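Long-range contacts in LEOA (PDB 4AUR), which probably binds and hydrolyses GTP as a bacterial dynamin, coupling a GTPase head to a long helical stalk in enterotoxigenic Escherichia coli: residues F7-K11 against I49-L54; A138-F142 against A257-L261; R164-S170 against E216-N221. One frame throughout, in Å; residues are numbered along the deposited sequence.

Contact 1. Residues F7-K11 against I49-L54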
ATOM      1  N   PHE A   7      28.957 -23.913   8.199  1.00 29.55           N
ATOM      2  CA  PHE A   7      28.694 -23.201   9.406  1.00 28.42           C
ATOM      3  C   PHE A   7      29.226 -21.809   9.204  1.00 29.69           C
ATOM      4  O   PHE A   7      28.478 -20.849   9.203  1.00 31.20           O
ATOM      5  CB  PHE A   7      29.358 -23.875  10.597  1.00 27.71           C
ATOM      6  CG  PHE A   7      29.273 -23.083  11.856  1.00 26.25           C
ATOM      7  CD1 PHE A   7      28.182 -23.201  12.675  1.00 25.60           C
ATOM      8  CD2 PHE A   7      30.284 -22.207  12.208  1.00 26.32           C
ATOM      9  CE1 PHE A   7      28.097 -22.467  13.841  1.00 26.78           C
ATOM     10  CE2 PHE A   7      30.214 -21.474  13.379  1.00 27.37           C
ATOM     11  CZ  PHE A   7      29.117 -21.599  14.200  1.00 26.73           C
ATOM     12  N   SER A   8      30.518 -21.704   8.970  1.00 32.34           N
ATOM     13  CA  SER A   8      31.137 -20.399   8.826  1.00 34.67           C
ATOM     14  C   SER A   8      30.305 -19.498   7.908  1.00 32.56           C
ATOM     15  O   SER A   8      30.171 -18.315   8.194  1.00 30.97           O
ATOM     16  CB  SER A   8      32.536 -20.558   8.269  1.00 34.78           C
ATOM     17  OG  SER A   8      32.411 -20.982   6.937  1.00 38.02           O
ATOM     18  N   ILE A   9      29.763 -20.079   6.829  1.00 31.47           N
ATOM     19  CA  ILE A   9      28.861 -19.397   5.892  1.00 33.13           C
ATOM     20  C   ILE A   9      27.537 -19.008   6.522  1.00 33.26           C
ATOM     21  O   ILE A   9      27.049 -17.891   6.318  1.00 38.02           O
ATOM     22  CB  ILE A   9      28.496 -20.280   4.671  1.00 34.46           C
ATOM     23  CG1 ILE A   9      29.654 -20.368   3.690  1.00 36.57           C
ATOM     24  CG2 ILE A   9      27.280 -19.735   3.916  1.00 35.00           C
ATOM     25  CD1 ILE A   9      29.534 -21.535   2.718  1.00 38.26           C
ATOM     26  N   GLU A  10      26.915 -19.942   7.232  1.00 32.37           N
ATOM     27  CA  GLU A  10      25.657 -19.634   7.907  1.00 30.27           C
ATOM     28  C   GLU A  10      25.890 -18.625   9.007  1.00 27.55           C
ATOM     29  O   GLU A  10      25.064 -17.753   9.190  1.00 27.47           O
ATOM     30  CB  GLU A  10      24.939 -20.885   8.405  1.00 29.77           C
ATOM     31  CG  GLU A  10      24.366 -21.727   7.269  1.00 31.73           C
ATOM     32  CD  GLU A  10      23.572 -20.927   6.220  1.00 35.55           C
ATOM     33  OE1 GLU A  10      22.733 -20.057   6.583  1.00 37.69           O
ATOM     34  OE2 GLU A  10      23.776 -21.175   5.007  1.00 39.43           O
ATOM     35  N   LYS A  11      27.026 -18.691   9.690  1.00 25.20           N
ATOM     36  CA  LYS A  11      27.381 -17.635  10.632  1.00 25.62           C
ATOM     37  C   LYS A  11      27.388 -16.285   9.959  1.00 25.66           C
ATOM     38  O   LYS A  11      26.773 -15.347  10.447  1.00 26.13           O
ATOM     39  CB  LYS A  11      28.742 -17.850  11.263  1.00 25.78           C
ATOM     40  CG  LYS A  11      28.888 -17.168  12.601  1.00 25.92           C
ATOM     41  CD  LYS A  11      30.052 -17.722  13.396  1.00 26.59           C
ATOM     42  CE  LYS A  11      31.231 -16.777  13.412  1.00 27.27           C
ATOM     43  NZ  LYS A  11      32.480 -17.564  13.538  1.00 29.58           N
ATOM     44  N   ILE A  49      28.038 -13.108  18.441  1.00 33.08           N
ATOM     45  CA  ILE A  49      27.877 -14.201  17.481  1.00 33.35           C
ATOM     46  C   ILE A  49      29.174 -14.594  16.812  1.00 34.28           C
ATOM     47  O   ILE A  49      29.373 -15.760  16.518  1.00 36.11           O
ATOM     48  CB  ILE A  49      26.840 -13.852  16.407  1.00 32.63           C
ATOM     49  CG1 ILE A  49      25.447 -14.207  16.917  1.00 34.02           C
ATOM     50  CG2 ILE A  49      27.092 -14.626  15.122  1.00 34.03           C
ATOM     51  CD1 ILE A  49      24.319 -13.756  16.006  1.00 33.15           C
ATOM     52  N   GLU A  50      30.011 -13.602  16.517  1.00 37.52           N
ATOM     53  CA  GLU A  50      31.344 -13.803  15.946  1.00 39.36           C
ATOM     54  C   GLU A  50      32.157 -14.879  16.676  1.00 40.32           C
ATOM     55  O   GLU A  50      32.833 -15.686  16.043  1.00 40.24           O
ATOM     56  CB  GLU A  50      32.140 -12.487  15.970  1.00 40.99           C
ATOM     57  CG  GLU A  50      31.831 -11.514  14.839  1.00 41.28           C
ATOM     58  CD  GLU A  50      32.307 -12.017  13.488  1.00 44.04           C
ATOM     59  OE1 GLU A  50      32.881 -13.139  13.418  1.00 42.35           O
ATOM     60  OE2 GLU A  50      32.109 -11.280  12.482  1.00 47.82           O
ATOM     61  N   SER A  51      32.086 -14.889  18.001  1.00 40.18           N
ATOM     62  CA  SER A  51      32.794 -15.892  18.801  1.00 41.74           C
ATOM     63  C   SER A  51      32.387 -17.323  18.463  1.00 41.74           C
ATOM     64  O   SER A  51      33.242 -18.190  18.254  1.00 42.68           O
ATOM     65  CB  SER A  51      32.521 -15.694  20.292  1.00 40.30           C
ATOM     66  OG  SER A  51      32.805 -16.904  20.970  1.00 41.52           O
ATOM     67  N   ASP A  52      31.074 -17.546  18.428  1.00 39.81           N
ATOM     68  CA  ASP A  52      30.489 -18.874  18.388  1.00 36.76           C
ATOM     69  C   ASP A  52      31.111 -19.814  17.345  1.00 36.73           C
ATOM     70  O   ASP A  52      31.570 -19.383  16.276  1.00 36.74           O
ATOM     71  CB  ASP A  52      28.975 -18.767  18.196  1.00 38.03           C
ATOM     72  CG  ASP A  52      28.238 -18.346  19.487  1.00 42.07           C
ATOM     73  OD1 ASP A  52      28.696 -17.425  20.209  1.00 43.77           O
ATOM     74  OD2 ASP A  52      27.189 -18.952  19.789  1.00 42.23           O
ATOM     75  N   VAL A  53      31.131 -21.101  17.701  1.00 32.74           N
ATOM     76  CA  VAL A  53      31.706 -22.159  16.894  1.00 31.42           C
ATOM     77  C   VAL A  53      30.692 -23.281  16.786  1.00 29.62           C
ATOM     78  O   VAL A  53      29.809 -23.397  17.639  1.00 29.12           O
ATOM     79  CB  VAL A  53      32.979 -22.750  17.550  1.00 33.85           C
ATOM     80  CG1 VAL A  53      33.986 -21.665  17.912  1.00 34.58           C
ATOM     81  CG2 VAL A  53      32.638 -23.541  18.799  1.00 32.99           C
ATOM     82  N   LEU A  54      30.836 -24.121  15.762  1.00 27.31           N
ATOM     83  CA  LEU A  54      29.961 -25.276  15.575  1.00 25.97           C
ATOM     84  C   LEU A  54      29.925 -26.208  16.776  1.00 25.75           C
ATOM     85  O   LEU A  54      30.953 -26.616  17.271  1.00 26.94           O
ATOM     86  CB  LEU A  54      30.400 -26.089  14.366  1.00 25.58           C
ATOM     87  CG  LEU A  54      29.583 -27.339  14.074  1.00 25.67           C
ATOM     88  CD1 LEU A  54      28.108 -27.046  13.889  1.00 25.94           C
ATOM     89  CD2 LEU A  54      30.104 -27.978  12.810  1.00 27.70           C
TER

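Contact 2. Residues A138-F142 against A257-L261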
ATOM      1  N   ALA A 138      22.991 -25.963  20.728  1.00 24.04           N
ATOM      2  CA  ALA A 138      23.784 -26.693  19.773  1.00 23.94           C
ATOM      3  C   ALA A 138      23.125 -26.640  18.399  1.00 25.38           C
ATOM      4  O   ALA A 138      21.907 -26.520  18.276  1.00 25.08           O
ATOM      5  CB  ALA A 138      23.936 -28.124  20.211  1.00 24.22           C
ATOM      6  N   HIS A 139      23.937 -26.756  17.358  1.00 25.39           N
ATOM      7  CA  HIS A 139      23.467 -26.558  16.013  1.00 24.47           C
ATOM      8  C   HIS A 139      23.072 -27.881  15.397  1.00 25.88           C
ATOM      9  O   HIS A 139      22.326 -27.926  14.415  1.00 26.98           O
ATOM     10  CB  HIS A 139      24.550 -25.909  15.199  1.00 23.92           C
ATOM     11  CG  HIS A 139      25.187 -24.745  15.878  1.00 24.50           C
ATOM     12  ND1 HIS A 139      24.845 -23.446  15.593  1.00 25.26           N
ATOM     13  CD2 HIS A 139      26.163 -24.679  16.810  1.00 24.79           C
ATOM     14  CE1 HIS A 139      25.574 -22.626  16.331  1.00 25.53           C
ATOM     15  NE2 HIS A 139      26.384 -23.351  17.078  1.00 24.94           N
ATOM     16  N   LEU A 140      23.566 -28.961  15.981  1.00 25.90           N
ATOM     17  CA  LEU A 140      23.319 -30.293  15.467  1.00 26.62           C
ATOM     18  C   LEU A 140      23.244 -31.265  16.630  1.00 25.23           C
ATOM     19  O   LEU A 140      23.997 -31.138  17.587  1.00 26.05           O
ATOM     20  CB  LEU A 140      24.471 -30.706  14.558  1.00 27.52           C
ATOM     21  CG  LEU A 140      24.287 -30.668  13.063  1.00 27.93           C
ATOM     22  CD1 LEU A 140      25.546 -31.163  12.368  1.00 28.50           C
ATOM     23  CD2 LEU A 140      23.124 -31.563  12.710  1.00 30.36           C
ATOM     24  N   ILE A 141      22.361 -32.243  16.535  1.00 24.66           N
ATOM     25  CA  ILE A 141      22.221 -33.251  17.577  1.00 24.76           C
ATOM     26  C   ILE A 141      22.194 -34.611  16.921  1.00 24.71           C
ATOM     27  O   ILE A 141      21.377 -34.865  16.069  1.00 25.05           O
ATOM     28  CB  ILE A 141      20.931 -33.024  18.388  1.00 23.61           C
ATOM     29  CG1 ILE A 141      20.942 -31.631  19.009  1.00 21.55           C
ATOM     30  CG2 ILE A 141      20.767 -34.091  19.464  1.00 24.08           C
ATOM     31  CD1 ILE A 141      19.830 -31.397  19.994  1.00 20.98           C
ATOM     32  N   PHE A 142      23.108 -35.480  17.305  1.00 28.24           N
ATOM     33  CA  PHE A 142      23.136 -36.836  16.758  1.00 30.82           C
ATOM     34  C   PHE A 142      22.697 -37.756  17.842  1.00 28.92           C
ATOM     35  O   PHE A 142      23.356 -37.869  18.851  1.00 30.04           O
ATOM     36  CB  PHE A 142      24.539 -37.273  16.336  1.00 32.77           C
ATOM     37  CG  PHE A 142      25.133 -36.476  15.207  1.00 35.34           C
ATOM     38  CD1 PHE A 142      24.338 -35.796  14.295  1.00 35.75           C
ATOM     39  CD2 PHE A 142      26.519 -36.457  15.032  1.00 37.51           C
ATOM     40  CE1 PHE A 142      24.919 -35.091  13.247  1.00 37.02           C
ATOM     41  CE2 PHE A 142      27.098 -35.761  13.985  1.00 36.61           C
ATOM     42  CZ  PHE A 142      26.299 -35.070  13.102  1.00 36.47           C
ATOM     43  N   ALA A 257      23.220 -33.568   7.732  1.00 34.79           N
ATOM     44  CA  ALA A 257      23.756 -32.659   8.721  1.00 34.20           C
ATOM     45  C   ALA A 257      23.964 -31.314   8.055  1.00 32.96           C
ATOM     46  O   ALA A 257      23.739 -30.283   8.645  1.00 32.92           O
ATOM     47  CB  ALA A 257      25.056 -33.201   9.291  1.00 33.93           C
ATOM     48  N   THR A 258      24.338 -31.339   6.791  1.00 33.32           N
ATOM     49  CA  THR A 258      24.606 -30.117   6.079  1.00 33.33           C
ATOM     50  C   THR A 258      23.345 -29.316   5.819  1.00 32.34           C
ATOM     51  O   THR A 258      23.398 -28.104   5.850  1.00 33.53           O
ATOM     52  CB  THR A 258      25.399 -30.417   4.801  1.00 34.42           C
ATOM     53  OG1 THR A 258      26.775 -30.557   5.173  1.00 32.62           O
ATOM     54  CG2 THR A 258      25.240 -29.305   3.749  1.00 35.46           C
ATOM     55  N   GLU A 259      22.222 -29.982   5.589  1.00 32.16           N
ATOM     56  CA  GLU A 259      20.949 -29.299   5.368  1.00 32.64           C
ATOM     57  C   GLU A 259      20.349 -28.711   6.635  1.00 30.78           C
ATOM     58  O   GLU A 259      19.483 -27.849   6.564  1.00 30.85           O
ATOM     59  CB  GLU A 259      19.916 -30.263   4.764  1.00 36.12           C
ATOM     60  CG  GLU A 259      20.143 -30.580   3.301  1.00 40.95           C
ATOM     61  CD  GLU A 259      20.024 -29.348   2.419  1.00 45.40           C
ATOM     62  OE1 GLU A 259      18.962 -28.675   2.496  1.00 49.00           O
ATOM     63  OE2 GLU A 259      20.989 -29.051   1.669  1.00 44.15           O
ATOM     64  N   ILE A 260      20.753 -29.221   7.789  1.00 28.99           N
ATOM     65  CA  ILE A 260      20.160 -28.807   9.042  1.00 28.44           C
ATOM     66  C   ILE A 260      20.884 -27.564   9.421  1.00 28.80           C
ATOM     67  O   ILE A 260      20.286 -26.574   9.796  1.00 30.73           O
ATOM     68  CB  ILE A 260      20.347 -29.864  10.143  1.00 28.30           C
ATOM     69  CG1 ILE A 260      19.269 -30.936  10.031  1.00 27.98           C
ATOM     70  CG2 ILE A 260      20.283 -29.241  11.530  1.00 28.03           C
ATOM     71  CD1 ILE A 260      19.597 -32.188  10.808  1.00 28.11           C
ATOM     72  N   LEU A 261      22.198 -27.647   9.333  1.00 29.33           N
ATOM     73  CA  LEU A 261      23.050 -26.517   9.534  1.00 29.50           C
ATOM     74  C   LEU A 261      22.564 -25.348   8.728  1.00 31.09           C
ATOM     75  O   LEU A 261      22.504 -24.226   9.229  1.00 32.13           O
ATOM     76  CB  LEU A 261      24.442 -26.861   9.080  1.00 29.46           C
ATOM     77  CG  LEU A 261      25.182 -27.813   9.997  1.00 29.89           C
ATOM     78  CD1 LEU A 261      26.419 -28.311   9.269  1.00 30.15           C
ATOM     79  CD2 LEU A 261      25.549 -27.144  11.309  1.00 30.64           C
TER

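Contact 3. Residues R164-S170 against E216-N221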
ATOM      1  N   ARG A 164      10.531 -33.069  22.808  1.00 29.53           N
ATOM      2  CA  ARG A 164       9.428 -32.327  23.354  1.00 33.14           C
ATOM      3  C   ARG A 164       9.925 -31.176  24.214  1.00 32.92           C
ATOM      4  O   ARG A 164       9.730 -30.013  23.847  1.00 32.46           O
ATOM      5  CB  ARG A 164       8.497 -33.235  24.144  1.00 34.68           C
ATOM      6  CG  ARG A 164       7.233 -32.528  24.596  1.00 38.40           C
ATOM      7  CD  ARG A 164       6.099 -32.838  23.647  1.00 43.95           C
ATOM      8  NE  ARG A 164       6.294 -32.149  22.382  1.00 47.62           N
ATOM      9  CZ  ARG A 164       5.765 -32.521  21.220  1.00 52.37           C
ATOM     10  NH1 ARG A 164       5.003 -33.610  21.119  1.00 53.15           N
ATOM     11  NH2 ARG A 164       6.010 -31.792  20.139  1.00 54.13           N
ATOM     12  N   ASP A 165      10.563 -31.497  25.346  1.00 32.40           N
ATOM     13  CA  ASP A 165      10.970 -30.484  26.326  1.00 31.76           C
ATOM     14  C   ASP A 165      11.836 -29.414  25.643  1.00 31.12           C
ATOM     15  O   ASP A 165      11.476 -28.245  25.654  1.00 30.89           O
ATOM     16  CB  ASP A 165      11.722 -31.154  27.474  1.00 33.45           C
ATOM     17  CG  ASP A 165      11.810 -30.295  28.741  1.00 34.78           C
ATOM     18  OD1 ASP A 165      11.487 -29.075  28.734  1.00 34.47           O
ATOM     19  OD2 ASP A 165      12.231 -30.877  29.773  1.00 36.22           O
ATOM     20  N   LEU A 166      12.935 -29.828  25.011  1.00 28.67           N
ATOM     21  CA  LEU A 166      13.886 -28.899  24.424  1.00 29.46           C
ATOM     22  C   LEU A 166      13.538 -28.524  23.013  1.00 30.40           C
ATOM     23  O   LEU A 166      14.086 -27.572  22.485  1.00 31.84           O
ATOM     24  CB  LEU A 166      15.294 -29.478  24.409  1.00 30.18           C
ATOM     25  CG  LEU A 166      15.937 -29.834  25.743  1.00 30.42           C
ATOM     26  CD1 LEU A 166      17.357 -30.286  25.476  1.00 29.83           C
ATOM     27  CD2 LEU A 166      15.908 -28.667  26.723  1.00 31.26           C
ATOM     28  N   ASN A 167      12.673 -29.288  22.368  1.00 31.16           N
ATOM     29  CA  ASN A 167      12.051 -28.817  21.144  1.00 31.60           C
ATOM     30  C   ASN A 167      13.039 -28.774  19.978  1.00 30.14           C
ATOM     31  O   ASN A 167      12.940 -27.917  19.120  1.00 28.90           O
ATOM     32  CB  ASN A 167      11.434 -27.426  21.431  1.00 33.77           C
ATOM     33  CG  ASN A 167      10.579 -26.902  20.301  1.00 36.18           C
ATOM     34  OD1 ASN A 167      10.607 -25.701  20.011  1.00 39.03           O
ATOM     35  ND2 ASN A 167       9.839 -27.787  19.637  1.00 35.34           N
ATOM     36  N   LYS A 168      13.971 -29.730  19.938  1.00 30.00           N
ATOM     37  CA  LYS A 168      15.066 -29.719  18.959  1.00 28.52           C
ATOM     38  C   LYS A 168      14.936 -30.796  17.909  1.00 30.08           C
ATOM     39  O   LYS A 168      15.937 -31.320  17.415  1.00 32.31           O
ATOM     40  CB  LYS A 168      16.397 -29.898  19.661  1.00 28.39           C
ATOM     41  CG  LYS A 168      16.679 -28.873  20.736  1.00 29.59           C
ATOM     42  CD  LYS A 168      17.113 -27.554  20.131  1.00 30.20           C
ATOM     43  CE  LYS A 168      18.537 -27.681  19.631  1.00 32.04           C
ATOM     44  NZ  LYS A 168      18.917 -26.538  18.776  1.00 34.40           N
ATOM     45  N   LEU A 169      13.712 -31.114  17.532  1.00 30.82           N
ATOM     46  CA  LEU A 169      13.481 -32.116  16.504  1.00 31.39           C
ATOM     47  C   LEU A 169      14.015 -31.636  15.143  1.00 32.18           C
ATOM     48  O   LEU A 169      14.651 -32.400  14.423  1.00 35.50           O
ATOM     49  CB  LEU A 169      11.979 -32.448  16.455  1.00 33.55           C
ATOM     50  CG  LEU A 169      11.358 -33.440  15.462  1.00 33.10           C
ATOM     51  CD1 LEU A 169       9.935 -33.733  15.876  1.00 33.67           C
ATOM     52  CD2 LEU A 169      11.335 -32.891  14.060  1.00 34.14           C
ATOM     53  N   SER A 170      13.781 -30.374  14.788  1.00 31.24           N
ATOM     54  CA  SER A 170      14.257 -29.859  13.498  1.00 29.74           C
ATOM     55  C   SER A 170      15.776 -29.945  13.369  1.00 29.50           C
ATOM     56  O   SER A 170      16.277 -29.861  12.261  1.00 30.27           O
ATOM     57  CB  SER A 170      13.808 -28.398  13.254  1.00 29.67           C
ATOM     58  OG  SER A 170      14.645 -27.450  13.913  1.00 27.24           O
ATOM     59  N   GLU A 216       4.882 -34.004  12.894  1.00 44.36           N
ATOM     60  CA  GLU A 216       6.205 -34.033  13.492  1.00 40.29           C
ATOM     61  C   GLU A 216       6.933 -35.283  13.058  1.00 39.47           C
ATOM     62  O   GLU A 216       8.103 -35.226  12.721  1.00 38.69           O
ATOM     63  CB  GLU A 216       6.112 -33.971  15.006  1.00 40.97           C
ATOM     64  CG  GLU A 216       5.648 -32.623  15.519  1.00 41.96           C
ATOM     65  CD  GLU A 216       5.411 -32.607  17.010  1.00 42.96           C
ATOM     66  OE1 GLU A 216       4.579 -33.389  17.504  1.00 47.36           O
ATOM     67  OE2 GLU A 216       6.066 -31.809  17.701  1.00 44.12           O
ATOM     68  N   CYS A 217       6.231 -36.409  13.020  1.00 39.74           N
ATOM     69  CA  CYS A 217       6.825 -37.653  12.508  1.00 40.41           C
ATOM     70  C   CYS A 217       7.475 -37.518  11.125  1.00 41.06           C
ATOM     71  O   CYS A 217       8.566 -38.026  10.905  1.00 43.80           O
ATOM     72  CB  CYS A 217       5.804 -38.787  12.524  1.00 37.78           C
ATOM     73  SG  CYS A 217       5.533 -39.378  14.198  1.00 38.11           S
ATOM     74  N   GLU A 218       6.812 -36.830  10.211  1.00 42.77           N
ATOM     75  CA  GLU A 218       7.363 -36.584   8.894  1.00 44.78           C
ATOM     76  C   GLU A 218       8.612 -35.687   8.958  1.00 44.85           C
ATOM     77  O   GLU A 218       9.525 -35.816   8.135  1.00 43.15           O
ATOM     78  CB  GLU A 218       6.303 -35.921   8.011  1.00 51.13           C
ATOM     79  CG  GLU A 218       5.046 -36.757   7.779  1.00 57.30           C
ATOM     80  CD  GLU A 218       3.969 -36.011   6.981  1.00 62.86           C
ATOM     81  OE1 GLU A 218       4.127 -35.913   5.737  1.00 67.77           O
ATOM     82  OE2 GLU A 218       2.972 -35.522   7.589  1.00 56.55           O
ATOM     83  N   GLN A 219       8.656 -34.784   9.939  1.00 43.40           N
ATOM     84  CA  GLN A 219       9.811 -33.908  10.124  1.00 44.54           C
ATOM     85  C   GLN A 219      11.042 -34.632  10.657  1.00 41.28           C
ATOM     86  O   GLN A 219      12.141 -34.096  10.604  1.00 47.28           O
ATOM     87  CB  GLN A 219       9.471 -32.739  11.062  1.00 47.25           C
ATOM     88  CG  GLN A 219       8.775 -31.583  10.359  1.00 55.39           C
ATOM     89  CD  GLN A 219       8.182 -30.565  11.332  1.00 63.29           C
ATOM     90  OE1 GLN A 219       8.684 -30.375  12.454  1.00 59.22           O
ATOM     91  NE2 GLN A 219       7.099 -29.901  10.905  1.00 66.09           N
ATOM     92  N   LEU A 220      10.869 -35.831  11.195  1.00 38.54           N
ATOM     93  CA  LEU A 220      11.979 -36.547  11.799  1.00 36.42           C
ATOM     94  C   LEU A 220      13.107 -36.755  10.816  1.00 37.39           C
ATOM     95  O   LEU A 220      12.879 -37.028   9.639  1.00 37.46           O
ATOM     96  CB  LEU A 220      11.532 -37.911  12.315  1.00 35.40           C
ATOM     97  CG  LEU A 220      10.743 -37.888  13.611  1.00 35.25           C
ATOM     98  CD1 LEU A 220      10.070 -39.220  13.837  1.00 35.54           C
ATOM     99  CD2 LEU A 220      11.646 -37.549  14.782  1.00 35.22           C
ATOM    100  N   ASN A 221      14.326 -36.647  11.317  1.00 37.52           N
ATOM    101  CA  ASN A 221      15.495 -36.899  10.518  1.00 38.56           C
ATOM    102  C   ASN A 221      16.127 -38.216  10.892  1.00 35.47           C
ATOM    103  O   ASN A 221      16.679 -38.340  11.971  1.00 36.58           O
ATOM    104  CB  ASN A 221      16.481 -35.776  10.734  1.00 42.63           C
ATOM    105  CG  ASN A 221      15.960 -34.452  10.218  1.00 45.76           C
ATOM    106  OD1 ASN A 221      15.790 -33.483  10.973  1.00 45.45           O
ATOM    107  ND2 ASN A 221      15.706 -34.402   8.913  1.00 47.74           N
TER

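Contact 1. Residues F7-K11 against I49-L54
Phe7 and Lys11 both hold CG anti to the backbone N (chi1 172° and -155°); with the CB of each pointing toward 49-54 from successive turns of helix 3-30, these torsions lay the ring and the lysine chain across that segment, which runs off the end of helix 38-51 and into strand 54-60. The two helices lie beside the P-loop GTPase fold expected of a dynamin, and the contact joins the first helix to the start of strand 54-60. One face of the Phe7 ring lies against the chain at Leu54. The backbone N of Leu54 sits over the rim, 3.4 Å from Phe7 CZ, while Leu54 CB makes a CH-pi contact 4.2 Å from the ring centroid and 17° off its normal. The carbonyl of Asp52 meets the ring at its edge instead. The Phe7 ring also makes an edge-to-face contact with His139. Lys11 takes a different route: its chain passes alongside Ile49, with CG 4.0 Å from Ile49 CG2, then bends at chi3 and brings the ammonium group to backbone carbonyls. Because these carbonyls belong to the last turn of helix 38-51 and the loop just beyond it, a positive charge would probably be favoured here. The Glu50 carboxylate approaches without forming a salt bridge, whereas that of Asp52 turns away to pair with Lys272 of helix 250-273. Lys11 NZ faces two main-chain oxygens, with weak hydrogen bonds of 3.2 Å to Glu50 O and 3.4 Å to Asp52 O.

Contact 2. Residues A138-F142 against A257-L261
Leu140 projects from strand 140-146 onto helix 250-273 and fits its two methyls among three side chains of the helix. It crosses Leu261 at about a right angle, with Leu140 CD1 4.1 Å from Leu261 CG; the same methyl also lies 3.7 Å from Ala257 CB, one helical turn earlier. The other branch turns to Ile260, which it meets on a slant, Leu140 CD2 lying 3.9 Å from Ile260 CG2. That isoleucine methyl also rests against the carbonyl oxygen of His139. Two residues along the strand, Phe142 offers its ring edge to the helix, with CE1 4.4 Å from Ala257 CB and the methyl near the ring plane, so Ala257 CB touches both Leu140 and Phe142; Trp73 meets the same ring edge to face. The meeting is buried, and its side-chain contacts are apolar. Strand and helix run in roughly opposite senses, the axes of 140-142 and 257-261 lying 147° apart and 9.6 Å at closest. A helix laid against one face of a largely parallel sheet is characteristic of the layered alpha/beta P-loop GTPase fold, to which the dynamin family belongs.

Contact 3. Residues R164-S170 against E216-N221
Leu169 is the main apolar link between the turn after helix 156-165 and the end of helix 214-219. Its CB points toward the opposing segment, and CG lies opposite the backbone N (chi1 178°), beside the carbonyl carbon, which carries both methyls onto the backbone of 216-220. At CG it meets Leu220, 4.2 Å from the CD2 methyl, the two side chains crossing at about a right angle. The CD1 methyl then reaches Glu216, 3.9 Å from its CB and equally close to its carbonyl oxygen, while CD2 lies across Gln219, 3.5 Å from Gln219 CB. The leucine therefore spreads over the last turn of helix 214-219 and the residue after it, and Leu212 closes in on it from the preceding loop. Beyond this apolar patch, Arg164 and Glu216 form a salt bridge. The arginine chain bends at chi2 and chi3, which swings the guanidinium round so that its edge, through NH2, faces OE2 of the extended glutamate. The two planes are nearly coplanar, 20° apart, although the modelled length of the bond is doubtful at this resolution. Glu216 OE1 has a separate partner, the backbone N of Thr213 just before the helix. The two segments lie at the start of the neighbouring parallel strands 172-177 and 221-224. The chemistry is thus divided between a leucine packed on the helix and a charged pair beside it; a guanidinium close by and the N-H of Thr213 would probably favour an ionised Glu216, whatever the true length of the Arg164 bond.

Overall arrangement
All three contacts lie in the GTPase head, their centres 38 to 40 Å from that of the elongated chain. Contact 1 comes first in the sequence, leading into strand 54-60; contact 2 brings the adjacent strand 140-146 together with the much later helix 250-273; and contact 3, formed by residues between the two halves of contact 2, lies at the start of strands 172-177 and 221-224. Contact 2 is central, its middle 13 Å from that of contact 1 and 12 Å from that of contact 3, and touches both. Contacts 1 and 2 tie the N-terminal helices and helix 250-273 to the probable nucleotide-binding fold, while contact 3 joins two parts within the head.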